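Local coordinates for PGRP-Hd - Peptidoglycan recognition protein homologue (Alvinella pompejana, PDB 3EP1) that probably recognises bacterial peptidoglycan in innate immunity, as a homologue of the peptidoglycan recognition proteins with an amidase-like fold, at residues N81-Q86 and G112-G117. Residues are numbered along the deposited sequence; the frame is centred on the assembly and turned at random.
Sequences NFLIDQ and GVAVIG
I84 and V113 meet on one face of a parallel strand pair at the heart of the mixed sheet of a PGRP, the amidase-like fold in which helices pack against both faces. CD1 of I84 lies 3.8 Å from CG1 of V113; V113 holds CG1 anti to its backbone N (chi1 -179°), which turns that methyl toward the isoleucine. Beta-branched residues such as I84 and V113 suit extended strand positions, and with F82 they pack on helix 126-141. On the opposite face of the sheet, L83 rests CG 4.0 Å from the small CB of A114, and L66 of helix 59-72 packs on the leucine. Beyond the regular pairing, I116 leans back over 81-86, its CD1 4.1 Å from CB of D85, whose carboxylate turns elsewhere, to the backbone N of D87 and V89 and to the hydroxyl of Y91.

Backbone bonds alternate along the seam: N of A114 to O of F82, N of I84 to O of A114, and N of I116 to O of I84 at 3.0 Å, the last nearly straight (171°). At the polar end, O of G112 takes the N-H of N81 and, weakly, that of F82. The asparagine's side chain folds over G112, CG 3.7 Å from N of G112, and also rests on H102. An alanine here, lacking CG and the amide, would probably leave the N of G112 without that cover and H102 without its neighbour. The N81 N to G112 O bond measures 2.8 Å, the donor tilted 15° from the carbonyl plane.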
# COMPACT_ATOMS: atom_id res chain seq x y z
N ASN A 81 -9.66 -0.11 12.95
CA ASN A 81 -8.64 -0.88 12.23
C ASN A 81 -7.40 -0.01 12.01
O ASN A 81 -6.28 -0.51 11.96
CB ASN A 81 -9.18 -1.33 10.87
CG ASN A 81 -10.25 -2.38 10.98
OD1 ASN A 81 -9.95 -3.56 11.13
ND2 ASN A 81 -11.51 -1.96 10.93
N PHE A 82 -7.64 1.29 11.86
CA PHE A 82 -6.59 2.28 11.64
C PHE A 82 -7.04 3.65 12.13
O PHE A 82 -8.23 3.91 12.27
CB PHE A 82 -6.25 2.42 10.15
CG PHE A 82 -5.66 1.19 9.53
CD1 PHE A 82 -6.47 0.29 8.84
CD2 PHE A 82 -4.30 0.91 9.65
CE1 PHE A 82 -5.93 -0.86 8.28
CE2 PHE A 82 -3.76 -0.23 9.10
CZ PHE A 82 -4.58 -1.12 8.41
N LEU A 83 -6.08 4.53 12.39
CA LEU A 83 -6.37 5.88 12.83
C LEU A 83 -5.38 6.80 12.11
O LEU A 83 -4.25 6.42 11.86
CB LEU A 83 -6.21 6.01 14.35
CG LEU A 83 -7.02 5.08 15.25
CD1 LEU A 83 -6.28 3.76 15.41
CD2 LEU A 83 -7.22 5.72 16.62
N ILE A 84 -5.82 8.02 11.80
CA ILE A 84 -5.00 8.98 11.07
C ILE A 84 -5.02 10.35 11.74
O ILE A 84 -6.09 10.86 12.06
CB ILE A 84 -5.53 9.11 9.61
CG1 ILE A 84 -5.68 7.71 8.99
CG2 ILE A 84 -4.62 10.00 8.79
CD1 ILE A 84 -6.26 7.69 7.59
N ASP A 85 -3.85 10.96 11.96
CA ASP A 85 -3.82 12.28 12.58
C ASP A 85 -3.74 13.38 11.53
O ASP A 85 -3.59 13.11 10.34
CB ASP A 85 -2.67 12.42 13.60
CG ASP A 85 -1.29 12.33 12.97
OD1 ASP A 85 -1.14 12.59 11.76
OD2 ASP A 85 -0.33 12.02 13.72
N GLN A 86 -3.82 14.63 11.97
CA GLN A 86 -3.82 15.78 11.07
C GLN A 86 -2.54 16.06 10.28
O GLN A 86 -2.54 16.87 9.35
CB GLN A 86 -4.29 17.01 11.84
CG GLN A 86 -5.68 16.78 12.44
CD GLN A 86 -6.20 17.93 13.27
OE1 GLN A 86 -5.52 18.42 14.17
NE2 GLN A 86 -7.43 18.38 12.97
N GLY A 112 -12.75 0.12 9.80
CA GLY A 112 -13.10 1.32 10.54
C GLY A 112 -11.87 2.19 10.68
O GLY A 112 -10.84 1.75 11.16
N VAL A 113 -11.99 3.43 10.23
CA VAL A 113 -10.88 4.37 10.31
C VAL A 113 -11.30 5.58 11.12
O VAL A 113 -12.29 6.23 10.82
CB VAL A 113 -10.44 4.85 8.91
CG1 VAL A 113 -9.27 5.81 9.05
CG2 VAL A 113 -10.05 3.68 8.03
N ALA A 114 -10.55 5.88 12.16
CA ALA A 114 -10.84 7.03 13.00
C ALA A 114 -9.92 8.17 12.58
O ALA A 114 -8.73 7.94 12.35
CB ALA A 114 -10.61 6.70 14.46
N VAL A 115 -10.47 9.37 12.46
CA VAL A 115 -9.68 10.54 12.11
C VAL A 115 -9.58 11.38 13.39
O VAL A 115 -10.58 11.80 13.96
CB VAL A 115 -10.30 11.35 10.94
CG1 VAL A 115 -10.24 10.51 9.67
CG2 VAL A 115 -11.74 11.74 11.25
N ILE A 116 -8.34 11.60 13.82
CA ILE A 116 -8.08 12.30 15.06
C ILE A 116 -8.33 13.80 15.06
O ILE A 116 -7.52 14.57 14.56
CB ILE A 116 -6.65 11.99 15.53
CG1 ILE A 116 -6.43 10.47 15.54
CG2 ILE A 116 -6.43 12.56 16.92
CD1 ILE A 116 -5.05 10.01 15.95
N GLY A 117 -9.44 14.20 15.66
CA GLY A 117 -9.78 15.61 15.73
C GLY A 117 -11.27 15.88 15.65
O GLY A 117 -12.08 14.96 15.75